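Local atomic coordinates of 4-hydroxythreonine-4-phosphate dehydrogenase (Legionella pneumophila subsp. pneumophila, PDB entry 6XMY), a protein that probably catalyses the NAD(P)-dependent oxidation of 4-(phosphooxy)-L-threonine, a step of pyridoxine 5'-phosphate biosynthesis, with the help of a divalent metal ion. Residues A[149-154]-A[285-290]; A[163-168]-A[181-186]; A[115-120]-A[291-296]; A[102-107]-A[139-144]. One frame throughout, in Å; residues are numbered along the deposited sequence. Where two conformers were deposited one is given.

Contact 1 (A[149-154]-A[285-290]); sequences ETVVMM and NITLGL. With SO4 (sulfate ion), chain C.
M153 CG stands above the plane of the N285 carboxamide, off its oxygen end and 3.6 Å from OD1, while the nitrogen end of the group turns to a bound sulfate. There N285 ND2 donates a rather bent hydrogen bond to sulfate O1 (2.9 Å, 133° at the hydrogen). The amide gets there because CG of N285 stands anti to the backbone N (chi1 164°). M153 and N285 meet at about a right angle, and the M153 chain, extended until it bends at its thioether, brings CE near the sulfate in one of its two conformers.

Behind this polar end the strands run antiparallel. V152 and L288 form one hydrogen-bonded pair, with L288 N to V152 O at 2.8 Å and nearly straight (177°); M154 and I286 form the next, I286 N reaching M154 O at 2.8 Å. V152, M154, I286 and L288 share one face of the strands. M154 lies beside I286, the CE methyl of its unbranched, flexible chain against the branch CG2 at 3.7 Å, and M154 CB also meets L288 CD1. The pairing stops at G289, whose positive phi suits a glycine, and past the turn L290 CD2 comes back onto V151 CG1 at 3.7 Å.

T139, R294 and the backbone N of H138 also bind the sulfate, and T287 OG1 is hydrogen-bonded to R294. Since N285, T139, R294 and H138 are predicted to bind substrate, the chemistry is consistent with an anion site, probably one for the substrate's phosphate, whose amide donor is carried on an apolar strand pair.

Contact 2 (A[163-168]-A[181-186]); sequences ALVTTH and LLIIKV. With ZN (zinc ion), chain K.
V165 makes the close fit to the helix: its CG1 lies 3.7 Å from L182 CD2 and 4.1 Å from I183 CG1, dropping between two successive helical side chains. CG1 is turned there by a chi1 of 176°, which sets it anti to the backbone N. L182 answers with an extended first torsion, its CG anti to its own N (chi1 176°), so that CD2 leads toward the chain leaving the strand. A beta-branched valine, short and stiff, suits a place where the backbone comes this near; a leucine opposite supplies the longer arm.

V186, one helical turn on from L182, adds looser packing. Its CG1 stays 3.9 Å from L164 O and its CG2 4.1 Å from V165 O, methyls laid against backbone carbonyls. No hydrogen bond joins the two segments, and the helix keeps its own, as from V186 N to L182 O. The fit is weakest toward T166, whose CG2 is 4.3 Å from L182 CD2; L182 is partly exposed, whereas V165, I183 and V186 are buried. T166 OG1 turns to the carbonyl of M266.

Beyond T166 the chain leaves the helix and leads to H168, whose NE2 binds the zinc ion at 2.3 Å together with H268 and two waters. Strand 161-164 lies between strands 152-156 and 262-265, with V165 still backbone-bonded to A265. Helix 180-197 packs over these strands, V186 touching V152 as well, while I183, beside V165, and I184 touch helix 223-237.

Contact 3 (A[115-120]-A[291-296]); sequences FSALVT and PIIRTS. With SO4 (sulfate ion), chain C.
Strands 117-120 and 294-296 run parallel, 21° apart, stitched by L118 N to I293 O (2.9 Å), T295 N to L118 O and T120 N to T295 O. Where the pairing begins, a water receives a hydrogen bond from I293 N and donates one to S116 O, bridging the strands.

T120 and R294 meet at about a right angle on the face they share with L118 and S296. R294 NH2 donates to T120 OG1 at 2.8 Å and 163°, with the hydroxyl oxygen almost in the guanidinium plane; NE adds a weak bond to the same atom. NH1 and NH2 together grasp sulfate O1, the NH2 bond being 2.9 Å. These partners fix the rotation of the guanidinium. The bend at chi2 (-101°) swings its long chain along the strand to them. On the other face the small A117 lets I293 CB approach its CB to 3.7 Å, and V119 CG2 packs on T295 OG1, which is bonded to A319 O.

With R294 predicted to bind substrate and S296 lining the NAD pocket, these strand ends border that pocket and the probable substrate site, consistent with the cleft of the isocitrate-dehydrogenase-like fold.

Contact 4 (A[102-107]-A[139-144]); sequences LLTLGA and TEFFAD. With SO4 (sulfate ion), chain C.
F141 and L103 form the centre of the contact: L103 CB stands 3.6 Å from F141 CE2, and the leucine's CD2 lies over one face of the ring, offset toward its rim. T104 comes from another direction, its OG1 in the ring plane at the edge, 3.4 Å from F141 CZ. F142 takes the other place on the leucine, with L103 O in its ring plane and 3.7 Å from CE1. A107 CB sits 4.0 Å from the same CE1, a small side chain where the helix presents its flank to an aromatic ring.

The axes of the two helix segments approach to 10.9 Å and are inclined at 47°, a distance that the two large rings bridge. F141 reaches across with CG anti to its backbone N (chi1 173°). F142 uses the other common setting, CG anti to the carbonyl carbon (chi1 -67°), and so brings its ring in from beside F141, placing CD1 at that ring's edge. T104 OG1 is held by a hydrogen bond to M100 O within its own helix.

Farther out, F142 also rests on L118, T120 and R294 of the strands beneath, so one ring wedges between helix 96-111 and strands 117-120 and 294-297. The start of helix 138-145 points at the sulfate: T139 N donates to O3 at 2.9 Å and T139 OG1 donates to the same oxygen at 2.7 Å; H138 N also binds the sulfate. An anion held at a helix N-terminus, where the helix dipole would probably favour it, is a classic phosphate-binding arrangement, here at a predicted substrate site.

Overall arrangement
Along the chain the first segments of contacts 4 and 3 come early, and their partners alternate: 139-144 falls before 291-296. Contact 4 closes first; contact 1, with contact 2 inside it, comes next, and 291-296 of contact 3 closes last, enclosing both. In space, contact 1 is central, its centre 10 Å from that of contact 2, 11 Å from contact 3 and 12 Å from contact 4, whereas contacts 2 and 3 are 21 Å apart. Strands 117-120, 294-297, 284-288, 152-156 and 161-164 lie side by side, linking contacts 3, 1 and 2, with helix 138-145 packed against several of them. Contacts 1, 3 and 4 all grip one sulfate, while contact 2 leads to the zinc ion; together they frame the probable substrate cleft.

Contact 1 (A[149-154]-A[285-290])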
loop_
_atom_site.group_PDB
_atom_site.type_symbol
_atom_site.label_atom_id
_atom_site.label_comp_id
_atom_site.label_asym_id
_atom_site.label_seq_id
_atom_site.Cartn_x
_atom_site.Cartn_y
_atom_site.Cartn_z
ATOM N N GLU A 149 -9.390 12.059 -7.998
ATOM C CA GLU A 149 -9.564 12.985 -6.883
ATOM C C GLU A 149 -9.465 12.274 -5.537
ATOM O O GLU A 149 -8.789 12.758 -4.620
ATOM C CB GLU A 149 -10.895 13.724 -6.999
ATOM C CG GLU A 149 -11.252 14.508 -5.744
ATOM C CD GLU A 149 -12.449 15.409 -5.935
ATOM O OE1 GLU A 149 -12.245 16.622 -6.148
ATOM O OE2 GLU A 149 -13.592 14.905 -5.884
ATOM N N THR A 150 -10.131 11.129 -5.391
ATOM C CA THR A 150 -10.182 10.418 -4.117
ATOM C C THR A 150 -9.651 9.006 -4.298
ATOM O O THR A 150 -10.257 8.191 -5.003
ATOM C CB THR A 150 -11.603 10.376 -3.556
ATOM O OG1 THR A 150 -12.136 11.704 -3.496
ATOM C CG2 THR A 150 -11.594 9.765 -2.149
ATOM N N VAL A 151 -8.521 8.719 -3.661
ATOM C CA VAL A 151 -8.061 7.356 -3.468
ATOM C C VAL A 151 -8.063 7.092 -1.970
ATOM O O VAL A 151 -8.123 8.013 -1.150
ATOM C CB VAL A 151 -6.665 7.119 -4.062
ATOM C CG1 VAL A 151 -6.658 7.427 -5.551
ATOM C CG2 VAL A 151 -5.648 7.956 -3.320
ATOM N N VAL A 152 -8.019 5.817 -1.611
ATOM C CA VAL A 152 -8.104 5.422 -0.212
ATOM C C VAL A 152 -6.985 4.439 0.083
ATOM O O VAL A 152 -6.817 3.442 -0.631
ATOM C CB VAL A 152 -9.465 4.791 0.134
ATOM C CG1 VAL A 152 -9.474 4.359 1.606
ATOM C CG2 VAL A 152 -10.605 5.751 -0.166
ATOM N N MET A 153 -6.224 4.720 1.130
ATOM C CA MET A 153 -5.246 3.776 1.653
ATOM C C MET A 153 -5.950 2.846 2.630
ATOM O O MET A 153 -6.555 3.300 3.611
ATOM C CB MET A 153 -4.114 4.502 2.374
ATOM C CG MET A 153 -3.203 3.561 3.158
ATOM S SD MET A 153 -1.944 4.390 4.153
ATOM C CE MET A 153 -1.112 5.354 2.892
ATOM N N MET A 154 -5.876 1.549 2.365
ATOM C CA MET A 154 -6.480 0.557 3.241
ATOM C C MET A 154 -5.441 -0.504 3.546
ATOM O O MET A 154 -4.871 -1.096 2.628
ATOM C CB MET A 154 -7.729 -0.079 2.620
ATOM C CG MET A 154 -8.413 -1.064 3.554
ATOM S SD MET A 154 -9.875 -1.827 2.840
ATOM C CE MET A 154 -9.143 -3.016 1.725
ATOM N N ASN A 285 -0.901 -3.095 2.284
ATOM C CA ASN A 285 -1.428 -1.770 2.004
ATOM C C ASN A 285 -1.933 -1.806 0.572
ATOM O O ASN A 285 -1.160 -2.067 -0.354
ATOM C CB ASN A 285 -0.315 -0.733 2.205
ATOM C CG ASN A 285 -0.613 0.625 1.578
ATOM O OD1 ASN A 285 -1.744 0.933 1.183
ATOM N ND2 ASN A 285 0.429 1.449 1.482
ATOM N N ILE A 286 -3.234 -1.623 0.396
ATOM C CA ILE A 286 -3.833 -1.609 -0.930
ATOM C C ILE A 286 -4.441 -0.237 -1.174
ATOM O O ILE A 286 -5.121 0.313 -0.296
ATOM C CB ILE A 286 -4.858 -2.739 -1.116
ATOM C CG1 ILE A 286 -5.455 -2.663 -2.517
ATOM C CG2 ILE A 286 -5.943 -2.686 -0.075
ATOM C CD1 ILE A 286 -6.222 -3.843 -2.849
ATOM N N THR A 287 -4.186 0.321 -2.360
ATOM C CA THR A 287 -4.748 1.610 -2.732
ATOM C C THR A 287 -6.051 1.376 -3.488
ATOM O O THR A 287 -6.070 0.664 -4.500
ATOM C CB THR A 287 -3.778 2.406 -3.600
ATOM O OG1 THR A 287 -2.545 2.589 -2.898
ATOM C CG2 THR A 287 -4.379 3.759 -3.943
ATOM N N LEU A 288 -7.134 1.974 -2.998
ATOM C CA LEU A 288 -8.440 1.859 -3.630
ATOM C C LEU A 288 -8.730 3.106 -4.451
ATOM O O LEU A 288 -8.456 4.227 -4.012
ATOM C CB LEU A 288 -9.524 1.719 -2.561
ATOM C CG LEU A 288 -9.228 0.698 -1.472
ATOM C CD1 LEU A 288 -10.363 0.700 -0.459
ATOM C CD2 LEU A 288 -8.984 -0.699 -2.049
ATOM N N GLY A 289 -9.310 2.908 -5.640
ATOM C CA GLY A 289 -9.773 4.013 -6.459
ATOM C C GLY A 289 -8.939 4.329 -7.685
ATOM O O GLY A 289 -9.296 5.256 -8.424
ATOM N N LEU A 290 -7.843 3.619 -7.922
ATOM C CA LEU A 290 -7.073 3.825 -9.140
ATOM C C LEU A 290 -7.623 2.953 -10.255
ATOM O O LEU A 290 -8.322 1.969 -9.995
ATOM C CB LEU A 290 -5.623 3.418 -8.898
ATOM C CG LEU A 290 -4.851 4.114 -7.780
ATOM C CD1 LEU A 290 -3.511 3.437 -7.634
ATOM C CD2 LEU A 290 -4.694 5.605 -8.067
HETATM S S SO4 C . 2.232 4.857 0.641
HETATM O O1 SO4 C . 1.628 3.684 0.014
HETATM O O2 SO4 C . 3.570 5.056 0.093
HETATM O O3 SO4 C . 1.420 6.025 0.306
HETATM O O4 SO4 C . 2.342 4.723 2.104
#

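Contact 2 (A[163-168]-A[181-186])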
loop_
_atom_site.group_PDB
_atom_site.type_symbol
_atom_site.label_atom_id
_atom_site.label_comp_id
_atom_site.label_asym_id
_atom_site.label_seq_id
_atom_site.Cartn_x
_atom_site.Cartn_y
_atom_site.Cartn_z
ATOM N N ALA A 163 -9.135 1.454 6.749
ATOM C CA ALA A 163 -8.992 2.505 5.755
ATOM C C ALA A 163 -8.827 3.835 6.471
ATOM O O ALA A 163 -9.388 4.050 7.547
ATOM C CB ALA A 163 -10.228 2.564 4.856
ATOM N N LEU A 164 -8.071 4.736 5.856
ATOM C CA LEU A 164 -7.745 6.024 6.448
ATOM C C LEU A 164 -8.479 7.146 5.728
ATOM O O LEU A 164 -8.526 7.179 4.492
ATOM C CB LEU A 164 -6.236 6.272 6.381
ATOM C CG LEU A 164 -5.343 5.264 7.112
ATOM C CD1 LEU A 164 -3.888 5.637 6.919
ATOM C CD2 LEU A 164 -5.709 5.167 8.606
ATOM N N VAL A 165 -9.041 8.072 6.506
ATOM C CA VAL A 165 -9.602 9.283 5.917
ATOM C C VAL A 165 -8.487 10.212 5.469
ATOM O O VAL A 165 -8.583 10.859 4.419
ATOM C CB VAL A 165 -10.580 9.975 6.883
ATOM C CG1 VAL A 165 -11.075 11.301 6.286
ATOM C CG2 VAL A 165 -11.749 9.043 7.233
ATOM N N THR A 166 -7.436 10.327 6.283
ATOM C CA THR A 166 -6.239 11.079 5.946
ATOM C C THR A 166 -5.020 10.182 6.116
ATOM O O THR A 166 -5.010 9.277 6.955
ATOM C CB THR A 166 -6.078 12.347 6.813
ATOM O OG1 THR A 166 -5.853 12.001 8.192
ATOM C CG2 THR A 166 -7.311 13.234 6.680
ATOM N N THR A 167 -3.985 10.433 5.300
ATOM C CA THR A 167 -2.831 9.546 5.242
ATOM C C THR A 167 -1.627 10.254 5.839
ATOM O O THR A 167 -1.531 10.380 7.078
ATOM C CB THR A 167 -2.576 9.068 3.805
ATOM O OG1 THR A 167 -2.277 10.199 2.976
ATOM C CG2 THR A 167 -3.780 8.335 3.257
ATOM N N HIS A 168 -0.688 10.724 5.038
ATOM C CA HIS A 168 0.566 11.243 5.559
ATOM C C HIS A 168 0.433 12.761 5.671
ATOM O O HIS A 168 0.747 13.510 4.745
ATOM C CB HIS A 168 1.745 10.728 4.733
ATOM C CG HIS A 168 1.997 9.255 4.921
ATOM N ND1 HIS A 168 1.826 8.327 3.918
ATOM C CD2 HIS A 168 2.376 8.552 6.018
ATOM C CE1 HIS A 168 2.092 7.121 4.382
ATOM N NE2 HIS A 168 2.441 7.229 5.653
ATOM N N LEU A 181 -17.469 16.118 3.144
ATOM C CA LEU A 181 -17.334 15.625 1.776
ATOM C C LEU A 181 -16.198 14.622 1.647
ATOM O O LEU A 181 -16.330 13.616 0.945
ATOM C CB LEU A 181 -17.124 16.796 0.817
ATOM C CG LEU A 181 -18.388 17.505 0.339
ATOM C CD1 LEU A 181 -18.046 18.531 -0.732
ATOM C CD2 LEU A 181 -19.378 16.485 -0.203
ATOM N N LEU A 182 -15.071 14.873 2.316
ATOM C CA LEU A 182 -13.958 13.933 2.229
ATOM C C LEU A 182 -14.335 12.583 2.824
ATOM O O LEU A 182 -14.053 11.535 2.236
ATOM C CB LEU A 182 -12.712 14.493 2.919
ATOM C CG LEU A 182 -11.524 13.516 2.964
ATOM C CD1 LEU A 182 -10.986 13.225 1.567
ATOM C CD2 LEU A 182 -10.425 14.062 3.854
ATOM N N ILE A 183 -14.985 12.594 3.993
ATOM C CA ILE A 183 -15.410 11.345 4.625
ATOM C C ILE A 183 -16.350 10.582 3.706
ATOM O O ILE A 183 -16.218 9.364 3.520
ATOM C CB ILE A 183 -16.068 11.636 5.985
ATOM C CG1 ILE A 183 -15.039 12.210 6.964
ATOM C CG2 ILE A 183 -16.696 10.373 6.551
ATOM C CD1 ILE A 183 -15.671 12.714 8.235
ATOM N N ILE A 184 -17.310 11.294 3.110
ATOM C CA ILE A 184 -18.250 10.665 2.182
ATOM C C ILE A 184 -17.513 10.019 1.013
ATOM O O ILE A 184 -17.765 8.861 0.661
ATOM C CB ILE A 184 -19.291 11.693 1.709
ATOM C CG1 ILE A 184 -20.209 12.086 2.871
ATOM C CG2 ILE A 184 -20.098 11.129 0.542
ATOM C CD1 ILE A 184 -20.922 13.399 2.659
ATOM N N LYS A 185 -16.593 10.759 0.395
ATOM C CA LYS A 185 -15.919 10.248 -0.792
ATOM C C LYS A 185 -15.027 9.066 -0.450
ATOM O O LYS A 185 -14.961 8.087 -1.205
ATOM C CB LYS A 185 -15.118 11.369 -1.445
ATOM C CG LYS A 185 -16.012 12.386 -2.130
ATOM C CD LYS A 185 -15.229 13.594 -2.596
ATOM C CE LYS A 185 -16.133 14.582 -3.316
ATOM N NZ LYS A 185 -15.390 15.794 -3.748
ATOM N N VAL A 186 -14.332 9.143 0.688
ATOM C CA VAL A 186 -13.496 8.031 1.132
ATOM C C VAL A 186 -14.343 6.791 1.373
ATOM O O VAL A 186 -14.008 5.686 0.920
ATOM C CB VAL A 186 -12.707 8.430 2.391
ATOM C CG1 VAL A 186 -12.173 7.193 3.104
ATOM C CG2 VAL A 186 -11.581 9.374 2.012
HETATM ZN ZN ZN K . 2.826 5.407 6.996
HETATM O O HOH W 1 3.797 4.871 5.048
HETATM O O HOH W 2 1.527 4.437 6.083
#

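Contact 3 (A[115-120]-A[291-296])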
loop_
_atom_site.group_PDB
_atom_site.type_symbol
_atom_site.label_atom_id
_atom_site.label_comp_id
_atom_site.label_asym_id
_atom_site.label_seq_id
_atom_site.Cartn_x
_atom_site.Cartn_y
_atom_site.Cartn_z
ATOM N N PHE A 115 1.180 -5.074 -17.623
ATOM C CA PHE A 115 1.266 -5.886 -16.424
ATOM C C PHE A 115 -0.073 -5.794 -15.718
ATOM O O PHE A 115 -0.802 -4.812 -15.882
ATOM C CB PHE A 115 2.441 -5.430 -15.546
ATOM C CG PHE A 115 3.759 -5.609 -16.231
ATOM C CD1 PHE A 115 4.431 -6.815 -16.151
ATOM C CD2 PHE A 115 4.277 -4.609 -17.030
ATOM C CE1 PHE A 115 5.624 -7.012 -16.832
ATOM C CE2 PHE A 115 5.472 -4.799 -17.705
ATOM C CZ PHE A 115 6.145 -5.999 -17.600
ATOM N N SER A 116 -0.411 -6.841 -14.971
ATOM C CA SER A 116 -1.767 -6.969 -14.456
ATOM C C SER A 116 -1.989 -6.234 -13.145
ATOM O O SER A 116 -3.143 -6.042 -12.750
ATOM C CB SER A 116 -2.124 -8.443 -14.278
ATOM O OG SER A 116 -1.168 -9.078 -13.462
ATOM N N ALA A 117 -0.918 -5.830 -12.467
ATOM C CA ALA A 117 -1.016 -5.143 -11.187
ATOM C C ALA A 117 0.374 -4.656 -10.828
ATOM O O ALA A 117 1.375 -5.164 -11.339
ATOM C CB ALA A 117 -1.535 -6.064 -10.077
ATOM N N LEU A 118 0.416 -3.691 -9.915
ATOM C CA LEU A 118 1.658 -3.134 -9.397
ATOM C C LEU A 118 1.757 -3.440 -7.909
ATOM O O LEU A 118 0.790 -3.252 -7.164
ATOM C CB LEU A 118 1.677 -1.616 -9.606
ATOM C CG LEU A 118 2.956 -0.887 -9.191
ATOM C CD1 LEU A 118 4.146 -1.355 -10.025
ATOM C CD2 LEU A 118 2.764 0.607 -9.331
ATOM N N VAL A 119 2.918 -3.919 -7.481
ATOM C CA VAL A 119 3.212 -4.144 -6.067
ATOM C C VAL A 119 4.436 -3.310 -5.736
ATOM O O VAL A 119 5.428 -3.354 -6.463
ATOM C CB VAL A 119 3.480 -5.631 -5.774
ATOM C CG1 VAL A 119 3.648 -5.872 -4.262
ATOM C CG2 VAL A 119 2.363 -6.506 -6.354
ATOM N N THR A 120 4.375 -2.555 -4.645
ATOM C CA THR A 120 5.454 -1.641 -4.290
ATOM C C THR A 120 6.223 -2.123 -3.066
ATOM O O THR A 120 5.651 -2.280 -1.978
ATOM C CB THR A 120 4.944 -0.219 -4.068
ATOM O OG1 THR A 120 3.977 -0.224 -3.017
ATOM C CG2 THR A 120 4.291 0.317 -5.317
ATOM N N PRO A 291 -7.299 3.259 -11.516
ATOM C CA PRO A 291 -7.681 2.362 -12.615
ATOM C C PRO A 291 -6.791 1.136 -12.735
ATOM O O PRO A 291 -7.018 0.307 -13.624
ATOM C CB PRO A 291 -7.556 3.260 -13.857
ATOM C CG PRO A 291 -6.573 4.270 -13.495
ATOM C CD PRO A 291 -6.704 4.513 -12.009
ATOM N N ILE A 292 -5.782 1.014 -11.877
ATOM C CA ILE A 292 -4.949 -0.174 -11.788
ATOM C C ILE A 292 -5.058 -0.738 -10.377
ATOM O O ILE A 292 -5.490 -0.062 -9.439
ATOM C CB ILE A 292 -3.468 0.108 -12.125
ATOM C CG1 ILE A 292 -2.866 1.091 -11.106
ATOM C CG2 ILE A 292 -3.323 0.617 -13.567
ATOM C CD1 ILE A 292 -1.337 1.102 -11.062
ATOM N N ILE A 293 -4.649 -1.997 -10.243
ATOM C CA ILE A 293 -4.470 -2.624 -8.941
ATOM C C ILE A 293 -3.085 -2.248 -8.440
ATOM O O ILE A 293 -2.093 -2.390 -9.166
ATOM C CB ILE A 293 -4.584 -4.150 -9.065
ATOM C CG1 ILE A 293 -5.971 -4.557 -9.561
ATOM C CG2 ILE A 293 -4.208 -4.816 -7.756
ATOM C CD1 ILE A 293 -5.988 -5.929 -10.181
ATOM N N ARG A 294 -3.010 -1.751 -7.208
ATOM C CA ARG A 294 -1.722 -1.483 -6.580
ATOM C C ARG A 294 -1.773 -1.934 -5.133
ATOM O O ARG A 294 -2.609 -1.451 -4.362
ATOM C CB ARG A 294 -1.330 -0.003 -6.662
ATOM C CG ARG A 294 -0.004 0.299 -5.957
ATOM C CD ARG A 294 -0.236 0.915 -4.587
ATOM N NE ARG A 294 0.992 0.995 -3.790
ATOM C CZ ARG A 294 1.159 1.806 -2.746
ATOM N NH1 ARG A 294 0.192 2.641 -2.389
ATOM N NH2 ARG A 294 2.305 1.802 -2.073
ATOM N N THR A 295 -0.883 -2.851 -4.769
ATOM C CA THR A 295 -0.686 -3.256 -3.384
ATOM C C THR A 295 0.734 -2.908 -2.959
ATOM O O THR A 295 1.576 -2.496 -3.767
ATOM C CB THR A 295 -0.941 -4.754 -3.191
ATOM O OG1 THR A 295 0.016 -5.499 -3.953
ATOM C CG2 THR A 295 -2.346 -5.122 -3.635
ATOM N N SER A 296 0.997 -3.116 -1.672
ATOM C CA SER A 296 2.241 -2.664 -1.078
ATOM C C SER A 296 2.514 -3.444 0.195
ATOM O O SER A 296 1.592 -3.925 0.869
ATOM C CB SER A 296 2.150 -1.174 -0.763
ATOM O OG SER A 296 3.359 -0.697 -0.205
HETATM S S SO4 C . 2.232 4.857 0.641
HETATM O O1 SO4 C . 1.628 3.684 0.014
HETATM O O2 SO4 C . 3.570 5.056 0.093
HETATM O O3 SO4 C . 1.420 6.025 0.306
HETATM O O4 SO4 C . 2.342 4.723 2.104
HETATM O O HOH W 3 -4.008 -3.452 -12.652
#

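Contact 4 (A[102-107]-A[139-144])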
loop_
_atom_site.group_PDB
_atom_site.type_symbol
_atom_site.label_atom_id
_atom_site.label_comp_id
_atom_site.label_asym_id
_atom_site.label_seq_id
_atom_site.Cartn_x
_atom_site.Cartn_y
_atom_site.Cartn_z
ATOM N N LEU A 102 10.944 4.233 -11.093
ATOM C CA LEU A 102 10.255 2.970 -10.851
ATOM C C LEU A 102 8.758 3.192 -10.671
ATOM O O LEU A 102 7.941 2.447 -11.226
ATOM C CB LEU A 102 10.817 2.286 -9.601
ATOM C CG LEU A 102 12.327 2.023 -9.505
ATOM C CD1 LEU A 102 12.637 1.265 -8.216
ATOM C CD2 LEU A 102 12.845 1.258 -10.724
ATOM N N LEU A 103 8.378 4.213 -9.897
ATOM C CA LEU A 103 6.961 4.488 -9.669
ATOM C C LEU A 103 6.269 4.930 -10.955
ATOM O O LEU A 103 5.141 4.502 -11.249
ATOM C CB LEU A 103 6.796 5.569 -8.597
ATOM C CG LEU A 103 6.705 5.125 -7.134
ATOM C CD1 LEU A 103 7.747 4.096 -6.779
ATOM C CD2 LEU A 103 6.783 6.322 -6.198
ATOM N N THR A 104 6.921 5.810 -11.719
ATOM C CA THR A 104 6.311 6.356 -12.928
ATOM C C THR A 104 6.204 5.280 -13.992
ATOM O O THR A 104 5.147 5.094 -14.609
ATOM C CB THR A 104 7.152 7.536 -13.431
ATOM O OG1 THR A 104 7.277 8.516 -12.393
ATOM C CG2 THR A 104 6.514 8.179 -14.670
ATOM N N LEU A 105 7.281 4.532 -14.197
ATOM C CA LEU A 105 7.248 3.443 -15.160
ATOM C C LEU A 105 6.266 2.358 -14.731
ATOM O O LEU A 105 5.508 1.836 -15.558
ATOM C CB LEU A 105 8.659 2.890 -15.331
ATOM C CG LEU A 105 9.006 1.973 -16.484
ATOM C CD1 LEU A 105 8.582 2.552 -17.834
ATOM C CD2 LEU A 105 10.512 1.737 -16.414
ATOM N N GLY A 106 6.222 2.038 -13.437
ATOM C CA GLY A 106 5.283 1.029 -12.966
ATOM C C GLY A 106 3.835 1.421 -13.194
ATOM O O GLY A 106 3.025 0.619 -13.671
ATOM N N ALA A 107 3.488 2.669 -12.865
ATOM C CA ALA A 107 2.129 3.145 -13.101
ATOM C C ALA A 107 1.795 3.125 -14.586
ATOM O O ALA A 107 0.714 2.676 -14.987
ATOM C CB ALA A 107 1.961 4.555 -12.535
ATOM N N THR A 139 0.674 6.622 -2.447
ATOM C CA THR A 139 -0.769 6.757 -2.606
ATOM C C THR A 139 -1.116 8.069 -3.296
ATOM O O THR A 139 -1.887 8.094 -4.268
ATOM C CB THR A 139 -1.431 6.666 -1.226
ATOM O OG1 THR A 139 -1.087 5.408 -0.625
ATOM C CG2 THR A 139 -2.941 6.780 -1.340
ATOM N N GLU A 140 -0.522 9.169 -2.826
ATOM C CA GLU A 140 -0.766 10.471 -3.441
ATOM C C GLU A 140 -0.102 10.569 -4.809
ATOM O O GLU A 140 -0.651 11.187 -5.732
ATOM C CB GLU A 140 -0.254 11.589 -2.534
ATOM C CG GLU A 140 -1.017 11.754 -1.225
ATOM C CD GLU A 140 -0.773 10.625 -0.241
ATOM O OE1 GLU A 140 0.378 10.148 -0.143
ATOM O OE2 GLU A 140 -1.744 10.196 0.422
ATOM N N PHE A 141 1.086 9.976 -4.957
ATOM C CA PHE A 141 1.749 9.979 -6.255
ATOM C C PHE A 141 0.862 9.333 -7.310
ATOM O O PHE A 141 0.688 9.871 -8.406
ATOM C CB PHE A 141 3.100 9.263 -6.190
ATOM C CG PHE A 141 3.740 9.091 -7.545
ATOM C CD1 PHE A 141 4.527 10.096 -8.093
ATOM C CD2 PHE A 141 3.518 7.945 -8.292
ATOM C CE1 PHE A 141 5.104 9.946 -9.354
ATOM C CE2 PHE A 141 4.077 7.798 -9.548
ATOM C CZ PHE A 141 4.871 8.800 -10.078
ATOM N N PHE A 142 0.294 8.165 -6.993
ATOM C CA PHE A 142 -0.524 7.463 -7.979
ATOM C C PHE A 142 -1.844 8.185 -8.218
ATOM O O PHE A 142 -2.335 8.225 -9.352
ATOM C CB PHE A 142 -0.760 6.014 -7.543
ATOM C CG PHE A 142 0.488 5.155 -7.537
ATOM C CD1 PHE A 142 1.380 5.191 -8.602
ATOM C CD2 PHE A 142 0.753 4.292 -6.476
ATOM C CE1 PHE A 142 2.522 4.401 -8.595
ATOM C CE2 PHE A 142 1.895 3.497 -6.468
ATOM C CZ PHE A 142 2.769 3.549 -7.529
ATOM N N ALA A 143 -2.443 8.747 -7.165
ATOM C CA ALA A 143 -3.648 9.549 -7.354
ATOM C C ALA A 143 -3.395 10.688 -8.335
ATOM O O ALA A 143 -4.188 10.922 -9.257
ATOM C CB ALA A 143 -4.130 10.091 -6.005
ATOM N N ASP A 144 -2.280 11.399 -8.161
ATOM C CA ASP A 144 -1.926 12.475 -9.085
ATOM C C ASP A 144 -1.650 11.939 -10.487
ATOM O O ASP A 144 -2.110 12.520 -11.478
ATOM C CB ASP A 144 -0.709 13.239 -8.563
ATOM C CG ASP A 144 -1.019 14.068 -7.328
ATOM O OD1 ASP A 144 -2.203 14.174 -6.956
ATOM O OD2 ASP A 144 -0.072 14.615 -6.722
HETATM S S SO4 C . 2.232 4.857 0.641
HETATM O O1 SO4 C . 1.628 3.684 0.014
HETATM O O2 SO4 C . 3.570 5.056 0.093
HETATM O O3 SO4 C . 1.420 6.025 0.306
HETATM O O4 SO4 C . 2.342 4.723 2.104
#